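Local structure of serpin (Taeniopygia guttata, 5HGC) at residues 226-230 and 357-362; 272-276 and 354-358; 295-299 and 313-317; 101-107 and 124-130. The protein belongs to the serpin family, probably inhibits serine proteases, and carries a bound cortisol-like steroid in the crystal. All blocks are in the same frame, centred on the assembly; numbering follows the deposited sequence.

Interaction 1 (226-230 and 357-362). With HCY ((11alpha,14beta)-11,17,21-trihydroxypregn-4-ene-3,20-dione), chain B.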
# COMPACT_ATOMS: atom_id res chain seq x y z
N ARG A 226 -4.20 -12.20 13.07
CA ARG A 226 -2.92 -11.72 12.59
C ARG A 226 -1.94 -12.87 12.32
O ARG A 226 -1.68 -13.69 13.19
CB ARG A 226 -2.34 -10.73 13.59
CG ARG A 226 -1.00 -10.18 13.15
CD ARG A 226 0.11 -11.01 13.77
NE ARG A 226 0.40 -10.48 15.10
CZ ARG A 226 0.94 -9.29 15.32
NH1 ARG A 226 1.30 -8.50 14.29
NH2 ARG A 226 1.11 -8.88 16.56
N LEU A 227 -1.38 -12.88 11.11
CA LEU A 227 -0.50 -13.94 10.63
C LEU A 227 0.81 -13.31 10.28
O LEU A 227 0.81 -12.28 9.60
CB LEU A 227 -1.09 -14.61 9.36
CG LEU A 227 -2.39 -15.42 9.52
CD1 LEU A 227 -2.69 -16.26 8.28
CD2 LEU A 227 -2.25 -16.30 10.77
N HIS A 228 1.92 -13.88 10.75
CA HIS A 228 3.22 -13.34 10.37
C HIS A 228 3.66 -13.90 9.05
O HIS A 228 3.43 -15.09 8.72
CB HIS A 228 4.30 -13.64 11.40
CG HIS A 228 4.09 -12.91 12.69
ND1 HIS A 228 3.85 -11.55 12.74
CD2 HIS A 228 4.10 -13.35 13.96
CE1 HIS A 228 3.70 -11.19 14.00
NE2 HIS A 228 3.85 -12.26 14.76
N TYR A 229 4.32 -13.03 8.31
CA TYR A 229 5.21 -13.48 7.24
C TYR A 229 6.62 -13.82 7.79
O TYR A 229 7.07 -13.27 8.85
CB TYR A 229 5.31 -12.40 6.19
CG TYR A 229 4.06 -12.22 5.32
CD1 TYR A 229 3.63 -13.23 4.44
CD2 TYR A 229 3.32 -11.02 5.38
CE1 TYR A 229 2.52 -13.04 3.62
CE2 TYR A 229 2.19 -10.82 4.59
CZ TYR A 229 1.82 -11.82 3.70
OH TYR A 229 0.73 -11.61 2.89
N ASN A 230 7.32 -14.71 7.09
CA ASN A 230 8.78 -14.83 7.26
C ASN A 230 9.38 -13.49 7.00
O ASN A 230 8.96 -12.79 6.06
CB ASN A 230 9.36 -15.83 6.27
CG ASN A 230 9.09 -17.25 6.68
OD1 ASN A 230 8.88 -18.12 5.82
ND2 ASN A 230 9.07 -17.51 8.01
N MET A 357 -7.59 -6.77 4.51
CA MET A 357 -6.25 -7.29 4.72
C MET A 357 -5.23 -6.11 4.84
O MET A 357 -5.09 -5.28 3.90
CB MET A 357 -5.88 -8.27 3.65
CG MET A 357 -4.49 -8.81 3.89
SD MET A 357 -4.27 -10.18 2.75
CE MET A 357 -2.79 -11.04 3.32
N LEU A 358 -4.57 -6.00 6.00
CA LEU A 358 -3.66 -4.88 6.23
C LEU A 358 -2.26 -5.45 6.47
O LEU A 358 -2.07 -6.29 7.37
CB LEU A 358 -4.10 -4.00 7.39
CG LEU A 358 -5.60 -3.75 7.52
CD1 LEU A 358 -5.89 -3.04 8.83
CD2 LEU A 358 -6.14 -2.95 6.34
N ILE A 359 -1.31 -5.05 5.63
CA ILE A 359 0.02 -5.65 5.71
C ILE A 359 0.95 -4.60 6.19
O ILE A 359 0.98 -3.52 5.63
CB ILE A 359 0.45 -6.23 4.38
CG1 ILE A 359 -0.60 -7.27 3.93
CG2 ILE A 359 1.84 -6.80 4.50
CD1 ILE A 359 -0.51 -7.78 2.49
N PHE A 360 1.69 -4.92 7.25
CA PHE A 360 2.64 -3.98 7.86
C PHE A 360 4.07 -4.56 7.90
O PHE A 360 4.28 -5.82 7.87
CB PHE A 360 2.27 -3.62 9.30
CG PHE A 360 0.86 -3.12 9.48
CD1 PHE A 360 -0.20 -4.03 9.74
CD2 PHE A 360 0.58 -1.75 9.42
CE1 PHE A 360 -1.50 -3.59 9.92
CE2 PHE A 360 -0.73 -1.31 9.61
CZ PHE A 360 -1.76 -2.23 9.86
N ASP A 361 5.05 -3.64 8.00
CA ASP A 361 6.39 -4.06 8.41
C ASP A 361 6.64 -3.83 9.92
O ASP A 361 6.51 -2.69 10.38
CB ASP A 361 7.46 -3.37 7.55
CG ASP A 361 8.89 -3.73 7.97
OD1 ASP A 361 9.11 -4.89 8.43
OD2 ASP A 361 9.78 -2.83 7.85
N ARG A 362 7.00 -4.90 10.66
CA ARG A 362 7.31 -4.83 12.10
C ARG A 362 8.63 -4.12 12.44
O ARG A 362 8.72 -3.54 13.52
CB ARG A 362 7.26 -6.18 12.81
CG ARG A 362 5.90 -6.84 12.90
CD ARG A 362 6.11 -8.30 13.31
NE ARG A 362 6.42 -9.12 12.13
CZ ARG A 362 6.77 -10.40 12.17
NH1 ARG A 362 6.89 -11.01 13.36
NH2 ARG A 362 7.02 -11.08 11.01
C1 HCY B . 0.98 2.23 16.59
C2 HCY B . 0.66 3.72 16.72
C3 HCY B . 1.14 4.51 15.53
C4 HCY B . 1.54 3.82 14.28
C5 HCY B . 1.17 2.55 14.07
C6 HCY B . 1.16 2.01 12.66
C7 HCY B . 1.86 0.63 12.61
C8 HCY B . 1.50 -0.34 13.74
C9 HCY B . 1.63 0.37 15.11
C10 HCY B . 0.75 1.63 15.21
C12 HCY B . 2.38 -1.92 16.20
C11 HCY B . 1.59 -0.60 16.34
C13 HCY B . 2.16 -2.58 14.81
C14 HCY B . 2.43 -1.54 13.73
C15 HCY B . 2.68 -2.33 12.47
C16 HCY B . 3.35 -3.62 12.93
C17 HCY B . 3.21 -3.67 14.47
C18 HCY B . 0.74 -3.22 14.65
C19 HCY B . -0.76 1.39 15.01
C20 HCY B . 2.91 -5.06 14.99
C21 HCY B . 3.46 -5.52 16.33
O1 HCY B . 1.13 5.72 15.58
O2 HCY B . 0.20 -0.91 16.49
O3 HCY B . 4.48 -3.36 15.08
O4 HCY B . 2.23 -5.84 14.34
O5 HCY B . 2.39 -6.28 16.88

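Interaction 2 (272-276 and 354-358)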
# COMPACT_ATOMS: atom_id res chain seq x y z
N TYR A 272 -9.74 -20.63 8.04
CA TYR A 272 -10.06 -20.73 6.66
C TYR A 272 -9.84 -19.36 6.05
O TYR A 272 -10.41 -18.35 6.49
CB TYR A 272 -11.50 -21.19 6.47
CG TYR A 272 -11.73 -22.63 6.81
CD1 TYR A 272 -11.56 -23.64 5.85
CD2 TYR A 272 -12.14 -23.00 8.09
CE1 TYR A 272 -11.77 -24.97 6.16
CE2 TYR A 272 -12.36 -24.32 8.41
CZ TYR A 272 -12.17 -25.30 7.45
OH TYR A 272 -12.35 -26.61 7.79
N PHE A 273 -9.01 -19.33 5.02
CA PHE A 273 -8.61 -18.06 4.41
C PHE A 273 -8.42 -18.24 2.92
O PHE A 273 -7.79 -19.18 2.53
CB PHE A 273 -7.36 -17.48 5.05
CG PHE A 273 -7.11 -16.07 4.65
CD1 PHE A 273 -7.95 -15.06 5.10
CD2 PHE A 273 -6.08 -15.75 3.77
CE1 PHE A 273 -7.76 -13.74 4.72
CE2 PHE A 273 -5.87 -14.42 3.36
CZ PHE A 273 -6.72 -13.41 3.85
N PRO A 274 -8.98 -17.35 2.09
CA PRO A 274 -8.90 -17.64 0.64
C PRO A 274 -7.45 -17.54 0.02
O PRO A 274 -6.68 -16.67 0.43
CB PRO A 274 -9.82 -16.60 0.03
CG PRO A 274 -9.88 -15.49 1.00
CD PRO A 274 -9.77 -16.13 2.36
N LYS A 275 -7.10 -18.47 -0.86
CA LYS A 275 -6.02 -18.29 -1.82
C LYS A 275 -6.54 -17.37 -2.91
O LYS A 275 -7.49 -17.72 -3.59
CB LYS A 275 -5.60 -19.62 -2.43
CG LYS A 275 -4.60 -19.50 -3.58
CD LYS A 275 -4.20 -20.84 -4.19
CE LYS A 275 -3.87 -20.69 -5.67
NZ LYS A 275 -3.32 -21.97 -6.19
N PHE A 276 -5.91 -16.21 -3.08
CA PHE A 276 -6.32 -15.22 -4.07
C PHE A 276 -5.17 -14.23 -4.48
O PHE A 276 -4.06 -14.23 -3.91
CB PHE A 276 -7.53 -14.47 -3.53
CG PHE A 276 -7.17 -13.41 -2.52
CD1 PHE A 276 -6.80 -13.76 -1.23
CD2 PHE A 276 -7.17 -12.04 -2.87
CE1 PHE A 276 -6.44 -12.80 -0.29
CE2 PHE A 276 -6.84 -11.07 -1.91
CZ PHE A 276 -6.47 -11.45 -0.62
N PRO A 354 -16.88 -10.43 2.90
CA PRO A 354 -15.86 -9.40 2.72
C PRO A 354 -15.07 -9.04 3.99
O PRO A 354 -15.64 -9.00 5.09
CB PRO A 354 -16.67 -8.18 2.24
CG PRO A 354 -17.85 -8.79 1.58
CD PRO A 354 -18.20 -9.91 2.52
N PHE A 355 -13.77 -8.77 3.79
CA PHE A 355 -12.80 -8.53 4.87
C PHE A 355 -11.71 -7.55 4.46
O PHE A 355 -11.48 -7.35 3.27
CB PHE A 355 -12.17 -9.86 5.25
CG PHE A 355 -11.38 -10.50 4.13
CD1 PHE A 355 -12.01 -11.30 3.16
CD2 PHE A 355 -9.96 -10.34 4.07
CE1 PHE A 355 -11.29 -11.89 2.14
CE2 PHE A 355 -9.23 -10.98 3.08
CZ PHE A 355 -9.89 -11.75 2.11
N LEU A 356 -11.02 -6.97 5.43
CA LEU A 356 -9.84 -6.20 5.18
C LEU A 356 -8.60 -7.06 5.34
O LEU A 356 -8.57 -7.98 6.20
CB LEU A 356 -9.74 -5.04 6.15
CG LEU A 356 -10.97 -4.14 6.27
CD1 LEU A 356 -10.60 -2.92 7.10
CD2 LEU A 356 -11.47 -3.72 4.91
N MET A 357 -7.59 -6.77 4.51
CA MET A 357 -6.25 -7.29 4.72
C MET A 357 -5.23 -6.11 4.84
O MET A 357 -5.09 -5.28 3.90
CB MET A 357 -5.88 -8.27 3.65
CG MET A 357 -4.49 -8.81 3.89
SD MET A 357 -4.27 -10.18 2.75
CE MET A 357 -2.79 -11.04 3.32
N LEU A 358 -4.57 -6.00 6.00
CA LEU A 358 -3.66 -4.88 6.23
C LEU A 358 -2.26 -5.45 6.47
O LEU A 358 -2.07 -6.29 7.37
CB LEU A 358 -4.10 -4.00 7.39
CG LEU A 358 -5.60 -3.75 7.52
CD1 LEU A 358 -5.89 -3.04 8.83
CD2 LEU A 358 -6.14 -2.95 6.34

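Interaction 3 (295-299 and 313-317). Unlike the reference sequence in segment 295-299: Asn299 (reference Ser).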
# COMPACT_ATOMS: atom_id res chain seq x y z
N ASP A 295 -2.22 22.50 -5.33
CA ASP A 295 -1.43 23.33 -6.24
C ASP A 295 -0.54 22.53 -7.16
O ASP A 295 -0.30 22.96 -8.28
CB ASP A 295 -0.52 24.27 -5.46
CG ASP A 295 -1.28 25.26 -4.58
OD1 ASP A 295 -2.55 25.27 -4.58
OD2 ASP A 295 -0.56 26.04 -3.88
N VAL A 296 -0.04 21.39 -6.67
CA VAL A 296 0.85 20.51 -7.44
C VAL A 296 0.19 20.02 -8.73
O VAL A 296 0.86 19.72 -9.72
CB VAL A 296 1.38 19.32 -6.59
CG1 VAL A 296 0.36 18.21 -6.44
CG2 VAL A 296 2.68 18.79 -7.18
N PHE A 297 -1.14 19.94 -8.70
CA PHE A 297 -1.87 19.49 -9.87
C PHE A 297 -2.28 20.63 -10.83
O PHE A 297 -2.70 20.39 -11.96
CB PHE A 297 -3.04 18.63 -9.44
CG PHE A 297 -2.64 17.44 -8.62
CD1 PHE A 297 -1.97 16.36 -9.21
CD2 PHE A 297 -2.97 17.37 -7.26
CE1 PHE A 297 -1.65 15.26 -8.45
CE2 PHE A 297 -2.65 16.26 -6.50
CZ PHE A 297 -1.98 15.21 -7.10
N THR A 298 -2.08 21.87 -10.39
CA THR A 298 -2.61 23.01 -11.10
C THR A 298 -1.48 23.85 -11.68
O THR A 298 -0.28 23.61 -11.43
CB THR A 298 -3.51 23.89 -10.17
OG1 THR A 298 -2.72 24.55 -9.17
CG2 THR A 298 -4.60 23.07 -9.47
N ASN A 299 -1.88 24.86 -12.43
CA ASN A 299 -0.93 25.79 -13.01
C ASN A 299 -0.35 26.71 -11.97
O ASN A 299 0.47 27.56 -12.27
CB ASN A 299 -1.54 26.53 -14.21
CG ASN A 299 -1.44 25.72 -15.50
OD1 ASN A 299 -0.81 24.66 -15.56
ND2 ASN A 299 -2.07 26.23 -16.56
N LYS A 313 3.80 20.76 -13.66
CA LYS A 313 2.74 20.36 -12.74
C LYS A 313 2.54 18.87 -12.95
O LYS A 313 2.98 18.31 -13.96
CB LYS A 313 1.43 21.12 -13.04
CG LYS A 313 0.74 20.62 -14.32
CD LYS A 313 -0.52 21.42 -14.61
CE LYS A 313 -0.99 21.11 -16.03
NZ LYS A 313 -1.78 22.24 -16.60
N VAL A 314 1.86 18.22 -12.01
CA VAL A 314 1.70 16.78 -12.13
C VAL A 314 0.44 16.59 -12.92
O VAL A 314 -0.60 16.98 -12.45
CB VAL A 314 1.65 16.09 -10.75
CG1 VAL A 314 1.48 14.59 -10.87
CG2 VAL A 314 2.92 16.43 -9.99
N SER A 315 0.55 16.02 -14.11
CA SER A 315 -0.62 15.80 -14.96
C SER A 315 -1.45 14.60 -14.46
O SER A 315 -2.65 14.66 -14.41
CB SER A 315 -0.24 15.59 -16.44
OG SER A 315 0.40 16.72 -16.99
N LYS A 316 -0.76 13.54 -14.07
CA LYS A 316 -1.37 12.26 -13.80
C LYS A 316 -0.40 11.57 -12.82
O LYS A 316 0.83 11.66 -13.00
CB LYS A 316 -1.46 11.50 -15.11
CG LYS A 316 -2.85 11.01 -15.44
CD LYS A 316 -2.83 9.68 -16.23
CE LYS A 316 -4.25 9.15 -16.52
NZ LYS A 316 -4.32 7.74 -16.96
N VAL A 317 -0.94 10.99 -11.74
CA VAL A 317 -0.23 10.06 -10.84
C VAL A 317 -1.01 8.79 -10.80
O VAL A 317 -2.16 8.78 -10.37
CB VAL A 317 0.06 10.62 -9.43
CG1 VAL A 317 -1.10 11.42 -8.87
CG2 VAL A 317 0.51 9.51 -8.46

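Interaction 4 (101-107 and 124-130). Unlike the reference sequence in segment 101-107: Ala107 (reference Glu).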
# COMPACT_ATOMS: atom_id res chain seq x y z
N ASN A 101 9.20 4.02 -7.69
CA ASN A 101 8.74 5.36 -8.10
C ASN A 101 9.39 5.70 -9.41
O ASN A 101 10.59 5.47 -9.56
CB ASN A 101 9.29 6.38 -7.13
CG ASN A 101 8.62 6.32 -5.81
OD1 ASN A 101 7.41 5.99 -5.73
ND2 ASN A 101 9.38 6.61 -4.74
N ALA A 102 8.62 6.21 -10.37
CA ALA A 102 9.18 6.71 -11.63
C ALA A 102 8.40 7.94 -12.05
O ALA A 102 7.22 8.07 -11.70
CB ALA A 102 9.21 5.66 -12.73
N ILE A 103 9.12 8.85 -12.73
CA ILE A 103 8.52 9.97 -13.42
C ILE A 103 8.77 9.94 -14.91
O ILE A 103 9.84 9.58 -15.35
CB ILE A 103 8.83 11.35 -12.82
CG1 ILE A 103 10.32 11.66 -12.83
CG2 ILE A 103 8.27 11.42 -11.43
CD1 ILE A 103 10.70 13.11 -12.51
N PHE A 104 7.73 10.27 -15.67
CA PHE A 104 7.81 10.38 -17.12
C PHE A 104 7.48 11.83 -17.46
O PHE A 104 6.35 12.30 -17.19
CB PHE A 104 6.86 9.37 -17.75
CG PHE A 104 7.21 7.96 -17.41
CD1 PHE A 104 6.69 7.34 -16.22
CD2 PHE A 104 8.11 7.22 -18.24
CE1 PHE A 104 7.04 6.01 -15.90
CE2 PHE A 104 8.44 5.88 -17.93
CZ PHE A 104 7.92 5.29 -16.76
N VAL A 105 8.50 12.57 -17.90
CA VAL A 105 8.38 14.04 -18.05
C VAL A 105 8.44 14.34 -19.55
O VAL A 105 9.25 13.71 -20.29
CB VAL A 105 9.48 14.85 -17.29
CG1 VAL A 105 9.26 16.39 -17.37
CG2 VAL A 105 9.49 14.46 -15.83
N THR A 106 7.58 15.25 -20.01
CA THR A 106 7.63 15.68 -21.41
C THR A 106 9.03 16.11 -21.82
O THR A 106 9.72 16.84 -21.08
CB THR A 106 6.63 16.80 -21.72
OG1 THR A 106 6.93 17.31 -23.01
CG2 THR A 106 6.71 17.92 -20.72
N ALA A 107 9.46 15.62 -22.98
CA ALA A 107 10.71 16.06 -23.62
C ALA A 107 10.79 17.59 -23.76
O ALA A 107 11.88 18.16 -23.79
CB ALA A 107 10.89 15.35 -24.95
N GLN A 124 15.57 6.60 -4.69
CA GLN A 124 15.80 5.69 -5.84
C GLN A 124 14.95 6.03 -7.10
O GLN A 124 14.53 5.13 -7.81
CB GLN A 124 15.60 4.20 -5.46
CG GLN A 124 16.03 3.71 -4.06
CD GLN A 124 15.50 2.26 -3.73
OE1 GLN A 124 14.43 1.81 -4.22
NE2 GLN A 124 16.26 1.52 -2.89
N LEU A 125 14.65 7.30 -7.35
CA LEU A 125 13.89 7.70 -8.53
C LEU A 125 14.58 7.36 -9.86
O LEU A 125 15.80 7.65 -10.08
CB LEU A 125 13.59 9.21 -8.52
CG LEU A 125 13.03 9.75 -9.86
CD1 LEU A 125 11.61 9.26 -10.07
CD2 LEU A 125 13.06 11.28 -9.95
N GLU A 126 13.78 6.77 -10.74
CA GLU A 126 14.14 6.72 -12.17
C GLU A 126 13.27 7.71 -12.89
O GLU A 126 12.04 7.63 -12.73
CB GLU A 126 13.92 5.34 -12.80
CG GLU A 126 14.80 4.31 -12.13
CD GLU A 126 14.78 2.93 -12.75
OE1 GLU A 126 13.80 2.53 -13.42
OE2 GLU A 126 15.78 2.22 -12.59
N ALA A 127 13.88 8.61 -13.66
CA ALA A 127 13.14 9.63 -14.43
C ALA A 127 13.38 9.44 -15.92
O ALA A 127 14.50 9.12 -16.34
CB ALA A 127 13.62 11.01 -14.01
N PHE A 128 12.33 9.63 -16.73
CA PHE A 128 12.37 9.36 -18.21
C PHE A 128 11.82 10.55 -18.98
O PHE A 128 10.75 11.09 -18.62
CB PHE A 128 11.56 8.13 -18.60
CG PHE A 128 12.05 6.87 -17.94
CD1 PHE A 128 11.63 6.53 -16.63
CD2 PHE A 128 12.93 6.01 -18.61
CE1 PHE A 128 12.11 5.38 -16.00
CE2 PHE A 128 13.41 4.84 -17.98
CZ PHE A 128 13.00 4.52 -16.68
N THR A 129 12.57 10.98 -19.99
CA THR A 129 12.12 11.97 -20.97
C THR A 129 11.15 11.21 -21.85
O THR A 129 11.44 10.09 -22.37
CB THR A 129 13.27 12.44 -21.89
OG1 THR A 129 14.46 12.63 -21.13
CG2 THR A 129 12.91 13.75 -22.44
N THR A 130 9.98 11.77 -22.02
CA THR A 130 8.93 11.02 -22.69
C THR A 130 8.27 11.92 -23.72
O THR A 130 7.88 13.06 -23.41
CB THR A 130 7.89 10.53 -21.67
OG1 THR A 130 8.53 9.70 -20.72
CG2 THR A 130 6.79 9.73 -22.34
O HOH W 1 11.86 3.22 -8.22
O HOH W 2 5.68 15.56 -24.40

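Interaction 1 (226-230 and 357-362)
Tyr229 and Ile359 have the closest CA atoms of the two segments, 9.5 Å apart, because strand 233-240 lies between strands 222-228 and 355-361. Side chains must therefore bridge the gap. Arg362 leans back over His228 and stacks on it. The guanidinium and imidazole planes are only 6° apart, and their centres are 3.7 Å from each other. Arg362 NH1 sits over the middle of the ring. A bend at chi3 (-83°) lays the guanidinium flat there. This is a face contact, not a hydrogen bond between the nitrogens. The polar ends are held by strand 233-240 and its turn: His228 ND1 bonds to Thr234 OG1, and Arg362 NE bonds to the carbonyl of Ser232. Nearer the core, the Tyr229 and Ile359 side chains cross at about a right angle, with Tyr229 CE2 4.0 Å from Ile359 CG2. Tyr229 OH reaches Met357 CE at 3.6 Å. Tyr229 also stacks on Trp179.

Both segments line the steroid pocket. Arg226 offers its two terminal nitrogens to one end of the steroid: NH1 to HCY O4 at 2.8 Å and NH2 to HCY O5 at 2.9 Å, the latter nearly straight. His228 CE1 lies over one face of this guanidinium. A salt bridge from Arg226 NE to Asp213 holds the guanidinium at its NE end. Phe360 CB touches HCY C15 at 3.4 Å. The chemistry implies a divided task: Arg226 reads the oxygens of the steroid side chain, Phe360 packs on its carbon skeleton, and Asp213 is likely to offset the charge of Arg226.

Interaction 2 (272-276 and 354-358)
Phe355 and Met357 meet Phe273, Pro274 and Phe276 in a wholly apolar, buried contact. It joins strand 355-361 of the serpin B sheet to strand 265-283 where that strand leaves the C sheet. The short axes of strands 272-274 and 355-358 run 79° apart and come no closer than 11.1 Å, so side chains fill the space. The central pair is an offset edge-to-face (T-shaped) stack. Phe273 turns its edge to the face of Phe355, with centroids 5.3 Å apart and planes at 66°. The closest atoms are Phe273 CE1 and Phe355 CE2, at 3.5 Å. Phe355 CG lies between its own backbone N and carbonyl carbon (chi1 63°), which aims the ring at the other strand. Pro274 and Phe355 point at each other, with Pro274 CG 3.9 Å from Phe355 CZ. Phe276 CE1 lies at the edge of the Phe355 ring.

Met357, extended beyond CG, brings its sulfur to the edges of two rings. SD is 4.2 Å from Phe273 CZ and 4.2 Å from Phe276 CZ, a pair of Met-aromatic contacts. Phe351 adds edge-to-face contacts with both Phe273 and Phe355, and Val325 packs on Phe273, Phe276 and Met357. Replacing Phe355 with an alanine would probably leave a gap facing Phe273 and Pro274, and the Phe273 edge without the face it meets. The cluster lies at the junction of sheets B and C of the serpin fold, where strand 265-283 passes from the C sheet toward the A sheet.

Interaction 3 (295-299 and 313-317)
Val314 lies at the apolar centre, against Val296 and Phe297. Val314 CG2 touches Val296 CG2 at 3.7 Å. The Phe297 ring runs alongside Val314, pointing the same way, with CD1 3.9 Å from Val314 CB. Farther out on the ring, CE1 meets Val317 CG1. Val296 CG1, set between its own backbone N and carbonyl carbon (chi1 79°), sits over the middle of one face of the Phe297 ring. Helix 285-290 also packs on Phe297, through Leu288, and helix 55-64 on Val296, through Ile61.

Outward, one backbone bond ties the segments. Val314 N gives its hydrogen to Val296 O at 2.9 Å, almost straight at 175°. Thr298 N bonds back to Asp295 O within its own turn. Lys313 then runs extended along the next carbonyls, with CB 3.4 Å from Thr298 O. At the polar edge its NZ bonds to Asn299 OD1 at 2.8 Å, from above the carbonyl plane. Asn299 is exposed and replaces a serine of the reference sequence. The arrangement is a short 3-10 turn packed on the lead-in to strand 316-325, which in the serpin fold belongs to the large A sheet.

Interaction 4 (101-107 and 124-130)
Ile103 and Ala127 are partners in a parallel strand pair, the two strands of a beta-alpha-beta unit whose helix is 113-123. Such a unit is part of the serpin fold, at the edge of its A sheet. Five backbone bonds join the strands from Ile103 to Ala107; one is Val105 N to Phe128 O at 2.8 Å, nearly straight at 171°.

Packing is tight beneath the helix. Ile103 CG1 meets Ala127 CB at 3.6 Å, and the methyls of Leu125 come across Ile103 at about a right angle. Phe115 of the helix touches both Ile103 and Leu125. On the other face Phe104 and Phe128 lie side by side. Their planes are 14° apart but slid, centroids 5.0 Å from each other, so the rings barely overlap. Thr130 OG1 lies at the edge of the Phe104 ring, in its plane. Tyr145 meets Phe128 edge-to-face. A serine in place of Phe104 would probably open a gap beside Phe128 and leave that ring less held on this side, with Tyr145 still against it.

The ends are looser. Gln124, Thr129 and Ala107 are exposed, and Ala107 replaces a glutamate of the reference sequence. A water accepts from Asn101 N and donates weakly to Gln124 O. At the far end Ala107 N bonds to Thr130 O at 3.0 Å, with the nitrogen 48° out of the carbonyl plane.

The contacts form two pairs at opposite sides of the chain's centre. Interactions 1 and 2 share strand 355-361, including Met357 and Leu358, and their centres are about 13 Å apart. The centres of interactions 3 and 4 are about 15 Å apart, and their nearest atoms about 7 Å. Between the pairs the centres are 32 to 35 Å apart. Along the chain interaction 4 closes first. Interactions 1 and 2 then open in turn, interaction 3 forms within both loops, and both end on 354-362. Strand 167-176 pairs with strands 100-106 and 316-325, linking interactions 3 and 4. Its direct pairing with 316-325 is consistent with a serpin whose reactive loop is not inserted.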